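Local atomic coordinates of xylose isomerase-like TIM barrel (Anabaena variabilis ATCC 29413, PDB entry 2QW5), a protein that binds zinc and a D-xylose molecule in a TIM barrel and is probably a sugar (phosphate) isomerase or epimerase. Residues E65-L70 against V115-A120; E102-A107 against Q163-K168; Q198-L203 against E235-Q240; V248-P251 against A255-T258. All coordinates share one frame; numbering follows the deposited sequence. Where two conformers were deposited one is given.

Contact 1 of 4, residues E65-L70 against V115-A120; sequences ENYTNL and VDITAA
Two neighbouring helices of the outer layer of a TIM barrel, 60-76 and 101-120, meet where Y67 and T68 face I117 and A120. The main contact is a CH-pi one: methyl CG2 of I117 stands over one face of the Y67 ring, 3.9 Å from its centroid and 26° off the ring normal. Its place is towards the CB side of the ring, since Y67 CG and CD2 are each 3.6 Å from I117 CG2. I117 CD1 comes to 3.8 Å from Y67 CD2, so both branches of the isoleucine are used. Its first torsion (chi1 -70°) sets CG2 anti to the backbone N, on the side where the ring lies. At T68, the next residue, and A120, one turn along the other helix, the backbones come closer, T68 CA and A120 CA being 5.1 Å apart. Here a methyl meets a hydroxyl: A120 CB lies 3.3 Å from T68 OG1, which is hydrogen-bonded to the carbonyl O of L64 in its own helix. Without the ring, as with an alanine at Y67, I117 CG2 and CD1 would probably lose the surface they rest on, opening a gap between the helices. Such close, largely apolar helix-to-helix packing is typical of the outer layer of a (beta/alpha)8 barrel.

Contact 2 of 4, residues E102-A107 against Q163-K168; sequences EQRQEA and QPILDK
The guanidinium group of R104 and the carboxamide of Q105 are the flat groups near I165, and neither is stacked on it. I165 CG1 approaches the guanidinium obliquely, and the closer contacts of R104 are made by its aliphatic part: CB lies 3.9 Å from I165 CD1, and CD 4.1 Å from I165 CG1. The bend of the arginine at chi3 (-60°) turns its charged end off this line, and NH1 is hydrogen-bonded to the carbonyl O of S98. From Q105, whose CB points away from the other helix, a bend at chi2 brings the amide back, so that NE2 sits 3.6 Å from I165 CD1, a van der Waals contact. The other branch of the isoleucine, CG2, reaches the backbone, 4.1 Å from R104 O. I165 is the one residue of its segment that touches R104 and Q105, and it also packs on P96. Replacing I165 by an alanine removes both branches, and the alkyl part of R104 would probably lose its apolar partner and the Q105 amide be freer to turn. Helices 101-120 and 148-176 are joined here at a partly buried seam of the kind found between adjacent outer helices of a TIM barrel.

Contact 3 of 4, residues Q198-L203 against E235-Q240; sequences QLIEFL and EYLAQQ
I200 of helix 196-203 is the residue on which both Y236 and L237 of helix 227-240 converge: CG1 meets L237, whereas CG2 and the end methyl CD1 meet Y236. The L237 side is the buried one. There I200 CG1 lies 4.1 Å from L237 CD2, and L237 also rests on V213 of strand 211-216, as does L203 of helix 196-203, so this side continues into the packing between helices and barrel. The Y236 side, though slightly closer in atoms, is only partly buried: I200 CG2 lies 3.8 Å from Y236 CE2 and CD1 is 4.2 Å from Y236 CD2, an oblique approach to the ring. With CG anti to the backbone N (chi1 175°), Y236 extends across towards I200, and CG of Q240, one turn further along, lies 3.6 Å above one face of its ring. Q239, beyond it, is solvent-exposed; its OE1 accepts a 2.8 Å hydrogen bond from Q240 NE2. The helices are widely spaced, I200 CA and L237 CA being 8.3 Å apart, and few atoms touch. Apolar inside and more polar outside, the contact is characteristic of helices packed side by side in the outer layer of a (beta/alpha)8 barrel.

Contact 4 of 4, residues V248-P251 against A255-T258; sequences VSPP and ALHT
Apolar contacts centre on L256, whose two methyls reach separate partners in the segment that leaves strand 243-248. CD2 lies 3.9 Å from V248 CG2, while CD1 is 3.7 Å from P250 CD and equally far from P250 N. CG anti to the backbone N (chi1 -172°) directs the end of the leucine to this segment. A second kind of contact involves a backbone oxygen: A255 O faces the proline ring, 3.5 Å from P250 CG and 3.6 Å from P250 CB. Polar bonding at S249, whose CB points away from 255-258, turns elsewhere. Its OG is hydrogen-bonded to the carbonyl O of E281 and to R253 NE, tying this turn to a zinc ligand and to a residue of the xylose pocket; the zinc ion is about 6 Å from the S249 side chain. The loop thus closes on itself at the end of strand 243-248, beside the metal site. V248 and L256 are further enclosed by V280 of strand 278-280, T325 of helix 314-332 and W263 of helix 263-273, so the contact is wedged between the barrel wall and those two helices.

Contacts 1, 2 and 3 join helices of the outer layer and are partly buried, whereas contact 4 is a buried loop contact beside the zinc site. Helix 101-120 serves both contact 1 and contact 2. Contacts 2 and 3 are linked directly: Q163 NE2 probably bonds to F202 O, and L166 packs on F202, so helix 148-176 bridges 101-120 and 196-203. Contact 4 lies across the centre of the chain from contacts 1 and 2. Chemistry follows place: a methyl on an aromatic face in contact 1, isoleucine against arginine's alkyl part and a glutamine's amide end in contact 2, isoleucine against leucine and a tyrosine ring in contact 3, leucine against valine and proline in contact 4.

Contact 1 of 4, residues E65-L70 against V115-A120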
loop_
_atom_site.group_PDB
_atom_site.type_symbol
_atom_site.label_atom_id
_atom_site.label_comp_id
_atom_site.label_asym_id
_atom_site.label_seq_id
_atom_site.Cartn_x
_atom_site.Cartn_y
_atom_site.Cartn_z
ATOM N N GLU A 65 8.747 8.675 -35.479
ATOM C CA GLU A 65 8.998 7.803 -36.616
ATOM C C GLU A 65 8.131 6.550 -36.554
ATOM O O GLU A 65 7.517 6.185 -37.539
ATOM C CB GLU A 65 10.493 7.462 -36.649
ATOM C CG GLU A 65 10.940 6.560 -37.777
ATOM C CD GLU A 65 12.462 6.579 -37.913
ATOM O OE1 GLU A 65 13.159 6.323 -36.885
ATOM O OE2 GLU A 65 12.946 6.862 -39.040
ATOM N N ASN A 66 8.030 5.918 -35.388
ATOM C CA ASN A 66 7.187 4.715 -35.265
ATOM C C ASN A 66 5.715 4.985 -35.518
ATOM O O ASN A 66 5.076 4.255 -36.259
ATOM C CB ASN A 66 7.358 4.048 -33.894
ATOM C CG ASN A 66 8.727 3.438 -33.706
ATOM O OD1 ASN A 66 9.464 3.164 -34.671
ATOM N ND2 ASN A 66 9.073 3.209 -32.458
ATOM N N TYR A 67 5.168 6.030 -34.901
ATOM C CA TYR A 67 3.735 6.365 -35.121
ATOM C C TYR A 67 3.469 6.838 -36.575
ATOM O O TYR A 67 2.388 6.602 -37.111
ATOM C CB TYR A 67 3.230 7.375 -34.056
ATOM C CG TYR A 67 3.034 6.717 -32.684
ATOM C CD1 TYR A 67 1.929 5.900 -32.444
ATOM C CD2 TYR A 67 3.887 6.982 -31.604
ATOM C CE1 TYR A 67 1.701 5.307 -31.196
ATOM C CE2 TYR A 67 3.661 6.390 -30.328
ATOM C CZ TYR A 67 2.565 5.569 -30.139
ATOM O OH TYR A 67 2.338 4.972 -28.927
ATOM N N THR A 68 4.453 7.506 -37.189
ATOM C CA THR A 68 4.351 7.910 -38.600
ATOM C C THR A 68 4.243 6.618 -39.428
ATOM O O THR A 68 3.378 6.498 -40.292
ATOM C CB THR A 68 5.548 8.740 -39.061
ATOM O OG1 THR A 68 5.591 9.985 -38.340
ATOM C CG2 THR A 68 5.463 9.019 -40.590
ATOM N N ASN A 69 5.073 5.635 -39.106
ATOM C CA ASN A 69 5.030 4.339 -39.794
ATOM C C ASN A 69 3.729 3.579 -39.551
ATOM O O ASN A 69 3.269 2.850 -40.440
ATOM C CB ASN A 69 6.254 3.485 -39.409
ATOM C CG ASN A 69 7.585 4.088 -39.888
ATOM O OD1 ASN A 69 7.622 4.967 -40.733
ATOM N ND2 ASN A 69 8.675 3.609 -39.326
ATOM N N LEU A 70 3.133 3.724 -38.359
ATOM C CA LEU A 70 1.838 3.118 -38.065
ATOM C C LEU A 70 0.776 3.767 -38.956
ATOM O O LEU A 70 -0.003 3.064 -39.590
ATOM C CB LEU A 70 1.459 3.215 -36.558
ATOM C CG LEU A 70 0.111 2.618 -36.111
ATOM C CD1 LEU A 70 0.001 1.114 -36.454
ATOM C CD2 LEU A 70 -0.152 2.853 -34.637
ATOM N N VAL A 115 1.900 15.945 -28.975
ATOM C CA VAL A 115 1.213 16.736 -30.030
ATOM C C VAL A 115 1.778 16.277 -31.438
ATOM O O VAL A 115 1.014 16.082 -32.338
ATOM C CB VAL A 115 1.346 18.290 -29.870
ATOM C CG1 VAL A 115 0.802 19.040 -31.108
ATOM C CG2 VAL A 115 0.643 18.842 -28.581
ATOM N N ASP A 116 3.107 16.177 -31.597
ATOM C CA ASP A 116 3.731 15.728 -32.861
ATOM C C ASP A 116 3.255 14.368 -33.310
ATOM O O ASP A 116 2.963 14.166 -34.488
ATOM C CB ASP A 116 5.261 15.658 -32.776
ATOM C CG ASP A 116 5.929 17.025 -32.627
ATOM O OD1 ASP A 116 5.289 18.059 -32.891
ATOM O OD2 ASP A 116 7.133 17.038 -32.293
ATOM N N ILE A 117 3.184 13.429 -32.366
ATOM C CA ILE A 117 2.667 12.061 -32.655
ATOM C C ILE A 117 1.189 12.105 -33.122
ATOM O O ILE A 117 0.771 11.379 -34.032
ATOM C CB ILE A 117 2.800 11.176 -31.354
ATOM C CG1 ILE A 117 4.277 10.869 -31.074
ATOM C CG2 ILE A 117 1.906 9.930 -31.393
ATOM C CD1 ILE A 117 4.490 10.189 -29.712
ATOM N N THR A 118 0.384 12.942 -32.462
ATOM C CA THR A 118 -1.038 13.114 -32.824
ATOM C C THR A 118 -1.142 13.530 -34.283
ATOM O O THR A 118 -1.831 12.856 -35.050
ATOM C CB THR A 118 -1.765 14.137 -31.898
ATOM O OG1 THR A 118 -1.651 13.666 -30.570
ATOM C CG2 THR A 118 -3.279 14.263 -32.264
ATOM N N ALA A 119 -0.378 14.546 -34.655
ATOM C CA ALA A 119 -0.339 15.058 -36.024
ATOM C C ALA A 119 0.154 13.990 -37.002
ATOM O O ALA A 119 -0.456 13.806 -38.064
ATOM C CB ALA A 119 0.527 16.324 -36.086
ATOM N N ALA A 120 1.211 13.241 -36.638
ATOM C CA ALA A 120 1.771 12.159 -37.508
ATOM C C ALA A 120 0.760 11.083 -37.776
ATOM O O ALA A 120 0.793 10.450 -38.833
ATOM C CB ALA A 120 3.088 11.556 -36.919
#

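Contact 2 of 4, residues E102-A107 against Q163-K168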
loop_
_atom_site.group_PDB
_atom_site.type_symbol
_atom_site.label_atom_id
_atom_site.label_comp_id
_atom_site.label_asym_id
_atom_site.label_seq_id
_atom_site.Cartn_x
_atom_site.Cartn_y
_atom_site.Cartn_z
ATOM N N GLU A 102 12.522 23.382 -14.409
ATOM C CA GLU A 102 13.064 22.339 -15.327
ATOM C C GLU A 102 12.118 21.161 -15.471
ATOM O O GLU A 102 12.073 20.519 -16.533
ATOM C CB GLU A 102 14.464 21.842 -14.883
ATOM C CG GLU A 102 15.035 20.639 -15.703
ATOM C CD GLU A 102 16.435 20.209 -15.303
ATOM O OE1 GLU A 102 17.302 21.085 -15.158
ATOM O OE2 GLU A 102 16.681 18.990 -15.176
ATOM N N GLN A 103 11.394 20.832 -14.389
ATOM C CA GLN A 103 10.439 19.724 -14.450
ATOM C C GLN A 103 9.307 20.119 -15.399
ATOM O O GLN A 103 8.937 19.351 -16.266
ATOM C CB GLN A 103 9.860 19.356 -13.070
ATOM C CG GLN A 103 9.037 18.054 -13.136
ATOM C CD GLN A 103 8.725 17.454 -11.803
ATOM O OE1 GLN A 103 8.773 18.105 -10.765
ATOM N NE2 GLN A 103 8.329 16.202 -11.831
ATOM N N ARG A 104 8.783 21.337 -15.233
ATOM C CA ARG A 104 7.728 21.884 -16.113
ATOM C C ARG A 104 8.135 21.946 -17.599
ATOM O O ARG A 104 7.330 21.624 -18.496
ATOM C CB ARG A 104 7.305 23.280 -15.646
ATOM C CG ARG A 104 6.641 23.263 -14.308
ATOM C CD ARG A 104 5.942 24.556 -14.010
ATOM N NE ARG A 104 6.814 25.726 -13.989
ATOM C CZ ARG A 104 7.252 26.379 -12.907
ATOM N NH1 ARG A 104 6.972 25.999 -11.683
ATOM N NH2 ARG A 104 8.017 27.439 -13.060
ATOM N N GLN A 105 9.383 22.364 -17.856
ATOM C CA GLN A 105 9.912 22.439 -19.239
ATOM C C GLN A 105 10.062 21.082 -19.829
ATOM O O GLN A 105 9.743 20.887 -21.005
ATOM C CB GLN A 105 11.230 23.180 -19.309
ATOM C CG GLN A 105 11.039 24.658 -19.004
ATOM C CD GLN A 105 10.161 25.337 -20.039
ATOM O OE1 GLN A 105 10.349 25.132 -21.248
ATOM N NE2 GLN A 105 9.177 26.105 -19.578
ATOM N N GLU A 106 10.537 20.135 -19.026
ATOM C CA GLU A 106 10.616 18.736 -19.506
ATOM C C GLU A 106 9.219 18.152 -19.774
ATOM O O GLU A 106 9.049 17.330 -20.688
ATOM C CB GLU A 106 11.492 17.884 -18.563
ATOM C CG GLU A 106 12.974 18.269 -18.744
ATOM C CD GLU A 106 13.926 17.757 -17.649
ATOM O OE1 GLU A 106 13.559 16.857 -16.865
ATOM O OE2 GLU A 106 15.081 18.271 -17.604
ATOM N N ALA A 107 8.227 18.588 -18.995
ATOM C CA ALA A 107 6.834 18.179 -19.175
ATOM C C ALA A 107 6.275 18.779 -20.480
ATOM O O ALA A 107 5.561 18.104 -21.228
ATOM C CB ALA A 107 6.005 18.594 -17.973
ATOM N N GLN A 163 -0.692 26.701 -15.700
ATOM C CA GLN A 163 -1.364 27.569 -16.674
ATOM C C GLN A 163 -0.457 28.125 -17.800
ATOM O O GLN A 163 -0.815 27.992 -18.978
ATOM C CB GLN A 163 -2.140 28.680 -15.967
ATOM C CG GLN A 163 -3.421 28.192 -15.320
ATOM C CD GLN A 163 -4.043 29.186 -14.350
ATOM O OE1 GLN A 163 -3.340 29.886 -13.632
ATOM N NE2 GLN A 163 -5.384 29.215 -14.294
ATOM N N PRO A 164 0.712 28.719 -17.447
ATOM C CA PRO A 164 1.600 29.211 -18.514
ATOM C C PRO A 164 2.171 28.117 -19.417
ATOM O O PRO A 164 2.429 28.380 -20.577
ATOM C CB PRO A 164 2.727 29.938 -17.748
ATOM C CG PRO A 164 2.307 29.984 -16.347
ATOM C CD PRO A 164 1.240 28.996 -16.100
ATOM N N ILE A 165 2.337 26.899 -18.878
ATOM C CA ILE A 165 2.868 25.769 -19.640
ATOM C C ILE A 165 1.850 25.284 -20.655
ATOM O O ILE A 165 2.212 25.029 -21.815
ATOM C CB ILE A 165 3.337 24.623 -18.720
ATOM C CG1 ILE A 165 4.480 25.098 -17.783
ATOM C CG2 ILE A 165 3.758 23.377 -19.561
ATOM C CD1 ILE A 165 5.822 25.439 -18.487
ATOM N N LEU A 166 0.589 25.169 -20.230
ATOM C CA LEU A 166 -0.503 24.786 -21.129
ATOM C C LEU A 166 -0.743 25.852 -22.216
ATOM O O LEU A 166 -1.077 25.503 -23.362
ATOM C CB LEU A 166 -1.801 24.431 -20.356
ATOM C CG LEU A 166 -1.939 22.994 -19.823
ATOM C CD1 LEU A 166 -2.040 21.998 -21.005
ATOM C CD2 LEU A 166 -0.818 22.582 -18.948
ATOM N N ASP A 167 -0.547 27.131 -21.874
ATOM C CA ASP A 167 -0.724 28.224 -22.836
ATOM C C ASP A 167 0.316 28.032 -23.961
ATOM O O ASP A 167 -0.029 28.062 -25.160
ATOM C CB ASP A 167 -0.575 29.604 -22.128
ATOM C CG ASP A 167 -1.671 30.602 -22.489
ATOM O OD1 ASP A 167 -2.269 30.512 -23.584
ATOM O OD2 ASP A 167 -1.950 31.499 -21.634
ATOM N N LYS A 168 1.576 27.774 -23.572
ATOM C CA LYS A 168 2.673 27.546 -24.534
ATOM C C LYS A 168 2.424 26.301 -25.401
ATOM O O LYS A 168 2.638 26.294 -26.632
ATOM C CB LYS A 168 4.046 27.453 -23.846
ATOM C CG LYS A 168 4.613 28.795 -23.341
ATOM C CD LYS A 168 4.932 29.771 -24.489
ATOM C CE LYS A 168 5.507 31.100 -24.000
ATOM N NZ LYS A 168 4.493 31.913 -23.286
#

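Contact 3 of 4, residues Q198-L203 against E235-Q240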
loop_
_atom_site.group_PDB
_atom_site.type_symbol
_atom_site.label_atom_id
_atom_site.label_comp_id
_atom_site.label_asym_id
_atom_site.label_seq_id
_atom_site.Cartn_x
_atom_site.Cartn_y
_atom_site.Cartn_z
ATOM N N GLN A 198 -14.198 23.192 -12.217
ATOM C CA GLN A 198 -12.776 23.274 -11.859
ATOM C C GLN A 198 -11.908 23.472 -13.109
ATOM O O GLN A 198 -10.927 24.207 -13.066
ATOM C CB GLN A 198 -12.338 22.005 -11.091
ATOM C CG GLN A 198 -13.055 21.861 -9.727
ATOM C CD GLN A 198 -12.947 20.506 -9.084
ATOM O OE1 GLN A 198 -12.708 19.496 -9.770
ATOM N NE2 GLN A 198 -13.092 20.471 -7.743
ATOM N N LEU A 199 -12.221 22.759 -14.195
ATOM C CA LEU A 199 -11.490 22.944 -15.463
ATOM C C LEU A 199 -11.768 24.323 -16.106
ATOM O O LEU A 199 -10.862 24.914 -16.688
ATOM C CB LEU A 199 -11.802 21.827 -16.446
ATOM C CG LEU A 199 -11.050 21.812 -17.771
ATOM C CD1 LEU A 199 -9.542 21.991 -17.599
ATOM C CD2 LEU A 199 -11.379 20.507 -18.502
ATOM N N ILE A 200 -13.007 24.815 -15.988
ATOM C CA ILE A 200 -13.386 26.118 -16.511
ATOM C C ILE A 200 -12.587 27.184 -15.770
ATOM O O ILE A 200 -12.030 28.091 -16.413
ATOM C CB ILE A 200 -14.892 26.373 -16.462
ATOM C CG1 ILE A 200 -15.586 25.641 -17.626
ATOM C CG2 ILE A 200 -15.205 27.870 -16.608
ATOM C CD1 ILE A 200 -17.082 25.623 -17.555
ATOM N N GLU A 201 -12.486 27.051 -14.453
ATOM C CA GLU A 201 -11.664 27.963 -13.627
ATOM C C GLU A 201 -10.165 27.954 -14.029
ATOM O O GLU A 201 -9.529 29.008 -14.109
ATOM C CB GLU A 201 -11.833 27.612 -12.151
ATOM C CG GLU A 201 -11.137 28.591 -11.156
ATOM C CD GLU A 201 -11.502 28.340 -9.664
ATOM O OE1 GLU A 201 -12.375 27.472 -9.338
ATOM O OE2 GLU A 201 -10.895 29.033 -8.812
ATOM N N PHE A 202 -9.623 26.762 -14.297
ATOM C CA PHE A 202 -8.241 26.600 -14.750
ATOM C C PHE A 202 -8.017 27.342 -16.057
ATOM O O PHE A 202 -7.022 28.098 -16.194
ATOM C CB PHE A 202 -7.873 25.109 -14.934
ATOM C CG PHE A 202 -6.508 24.887 -15.563
ATOM C CD1 PHE A 202 -5.358 24.995 -14.801
ATOM C CD2 PHE A 202 -6.379 24.609 -16.917
ATOM C CE1 PHE A 202 -4.091 24.818 -15.370
ATOM C CE2 PHE A 202 -5.093 24.432 -17.513
ATOM C CZ PHE A 202 -3.958 24.523 -16.725
ATOM N N LEU A 203 -8.917 27.107 -17.011
ATOM C CA LEU A 203 -8.842 27.733 -18.336
ATOM C C LEU A 203 -8.920 29.256 -18.357
ATOM O O LEU A 203 -8.445 29.843 -19.322
ATOM C CB LEU A 203 -9.843 27.138 -19.302
ATOM C CG LEU A 203 -9.578 25.672 -19.692
ATOM C CD1 LEU A 203 -10.789 25.135 -20.376
ATOM C CD2 LEU A 203 -8.354 25.455 -20.577
ATOM N N GLU A 235 -22.970 25.617 -22.986
ATOM C CA GLU A 235 -23.166 26.853 -23.762
ATOM C C GLU A 235 -21.963 27.808 -23.628
ATOM O O GLU A 235 -21.539 28.390 -24.613
ATOM C CB GLU A 235 -24.495 27.534 -23.368
ATOM C CG GLU A 235 -25.748 26.677 -23.721
ATOM C CD GLU A 235 -27.081 27.123 -23.038
ATOM O OE1 GLU A 235 -27.091 27.965 -22.089
ATOM O OE2 GLU A 235 -28.132 26.590 -23.467
ATOM N N TYR A 236 -21.394 27.923 -22.425
ATOM C CA TYR A 236 -20.220 28.769 -22.199
ATOM C C TYR A 236 -19.001 28.274 -22.993
ATOM O O TYR A 236 -18.309 29.045 -23.633
ATOM C CB TYR A 236 -19.887 28.840 -20.707
ATOM C CG TYR A 236 -18.621 29.602 -20.416
ATOM C CD1 TYR A 236 -18.590 30.988 -20.538
ATOM C CD2 TYR A 236 -17.438 28.940 -20.052
ATOM C CE1 TYR A 236 -17.423 31.700 -20.279
ATOM C CE2 TYR A 236 -16.252 29.654 -19.797
ATOM C CZ TYR A 236 -16.267 31.031 -19.907
ATOM O OH TYR A 236 -15.137 31.760 -19.679
ATOM N N LEU A 237 -18.750 26.967 -22.949
ATOM C CA LEU A 237 -17.605 26.391 -23.643
ATOM C C LEU A 237 -17.682 26.589 -25.135
ATOM O O LEU A 237 -16.669 26.950 -25.753
ATOM C CB LEU A 237 -17.409 24.905 -23.260
ATOM C CG LEU A 237 -16.867 24.738 -21.822
ATOM C CD1 LEU A 237 -17.052 23.318 -21.330
ATOM C CD2 LEU A 237 -15.391 25.201 -21.672
ATOM N N ALA A 238 -18.849 26.314 -25.718
ATOM C CA ALA A 238 -19.078 26.476 -27.174
ATOM C C ALA A 238 -18.904 27.958 -27.581
ATOM O O ALA A 238 -18.258 28.243 -28.588
ATOM C CB ALA A 238 -20.446 25.966 -27.563
ATOM N N GLN A 239 -19.439 28.877 -26.768
ATOM C CA GLN A 239 -19.256 30.330 -26.979
ATOM C C GLN A 239 -17.769 30.693 -27.017
ATOM O O GLN A 239 -17.349 31.472 -27.864
ATOM C CB GLN A 239 -19.960 31.124 -25.878
ATOM C CG GLN A 239 -19.565 32.622 -25.700
ATOM C CD GLN A 239 -19.482 33.024 -24.220
ATOM O OE1 GLN A 239 -18.463 33.573 -23.777
ATOM N NE2 GLN A 239 -20.537 32.692 -23.437
ATOM N N GLN A 240 -16.985 30.125 -26.105
ATOM C CA GLN A 240 -15.550 30.393 -25.994
ATOM C C GLN A 240 -14.721 29.691 -27.054
ATOM O O GLN A 240 -13.530 29.954 -27.168
ATOM C CB GLN A 240 -15.061 29.968 -24.603
ATOM C CG GLN A 240 -15.634 30.807 -23.479
ATOM C CD GLN A 240 -14.941 32.155 -23.370
ATOM O OE1 GLN A 240 -13.753 32.227 -23.049
ATOM N NE2 GLN A 240 -15.681 33.223 -23.612
#

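Contact 4 of 4, residues V248-P251 against A255-T258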
loop_
_atom_site.group_PDB
_atom_site.type_symbol
_atom_site.label_atom_id
_atom_site.label_comp_id
_atom_site.label_asym_id
_atom_site.label_seq_id
_atom_site.Cartn_x
_atom_site.Cartn_y
_atom_site.Cartn_z
ATOM N N VAL A 248 -18.896 9.380 -24.892
ATOM C CA VAL A 248 -20.046 8.713 -24.284
ATOM C C VAL A 248 -19.472 7.451 -23.646
ATOM O O VAL A 248 -18.784 6.643 -24.311
ATOM C CB VAL A 248 -21.224 8.430 -25.255
ATOM C CG1 VAL A 248 -21.913 9.775 -25.592
ATOM C CG2 VAL A 248 -20.761 7.672 -26.507
ATOM N N SER A 249 -19.754 7.306 -22.355
ATOM C CA SER A 249 -19.225 6.220 -21.535
ATOM C C SER A 249 -20.149 6.049 -20.356
ATOM O O SER A 249 -20.509 7.060 -19.719
ATOM C CB SER A 249 -17.851 6.604 -21.001
ATOM O OG SER A 249 -17.214 5.494 -20.420
ATOM N N PRO A 250 -20.517 4.796 -20.017
ATOM C CA PRO A 250 -21.447 4.599 -18.921
ATOM C C PRO A 250 -20.737 4.822 -17.572
ATOM O O PRO A 250 -19.509 4.853 -17.533
ATOM C CB PRO A 250 -21.882 3.142 -19.131
ATOM C CG PRO A 250 -20.723 2.490 -19.659
ATOM C CD PRO A 250 -20.058 3.506 -20.547
ATOM N N PRO A 251 -21.484 5.006 -16.473
ATOM C CA PRO A 251 -20.815 5.207 -15.155
ATOM C C PRO A 251 -19.812 4.137 -14.722
ATOM O O PRO A 251 -18.780 4.475 -14.138
ATOM C CB PRO A 251 -21.995 5.236 -14.182
ATOM C CG PRO A 251 -23.102 5.855 -15.017
ATOM C CD PRO A 251 -22.948 5.145 -16.349
ATOM N N ALA A 255 -20.476 -1.690 -20.386
ATOM C CA ALA A 255 -21.515 -1.797 -21.416
ATOM C C ALA A 255 -22.291 -0.496 -21.544
ATOM O O ALA A 255 -22.888 -0.046 -20.592
ATOM C CB ALA A 255 -22.459 -2.935 -21.121
ATOM N N LEU A 256 -22.304 0.082 -22.737
ATOM C CA LEU A 256 -22.969 1.389 -22.932
ATOM C C LEU A 256 -24.500 1.276 -23.074
ATOM O O LEU A 256 -25.244 2.198 -22.735
ATOM C CB LEU A 256 -22.292 2.107 -24.110
ATOM C CG LEU A 256 -22.636 3.561 -24.434
ATOM C CD1 LEU A 256 -22.398 4.479 -23.219
ATOM C CD2 LEU A 256 -21.824 3.986 -25.659
ATOM N N HIS A 257 -24.985 0.109 -23.493
ATOM C CA HIS A 257 -26.411 -0.080 -23.744
ATOM C C HIS A 257 -27.268 -0.476 -22.532
ATOM O O HIS A 257 -28.501 -0.492 -22.650
ATOM C CB HIS A 257 -26.633 -1.074 -24.897
ATOM C CG HIS A 257 -26.164 -2.457 -24.606
ATOM N ND1 HIS A 257 -24.845 -2.754 -24.345
ATOM C CD2 HIS A 257 -26.830 -3.639 -24.608
ATOM C CE1 HIS A 257 -24.721 -4.060 -24.170
ATOM N NE2 HIS A 257 -25.912 -4.620 -24.323
ATOM N N THR A 258 -26.636 -0.820 -21.396
ATOM C CA THR A 258 -27.356 -1.147 -20.164
ATOM C C THR A 258 -26.752 -0.284 -19.062
ATOM O O THR A 258 -25.810 -0.678 -18.356
ATOM C CB THR A 258 -27.234 -2.615 -19.863
ATOM O OG1 THR A 258 -25.844 -2.929 -19.771
ATOM C CG2 THR A 258 -27.858 -3.423 -20.975
#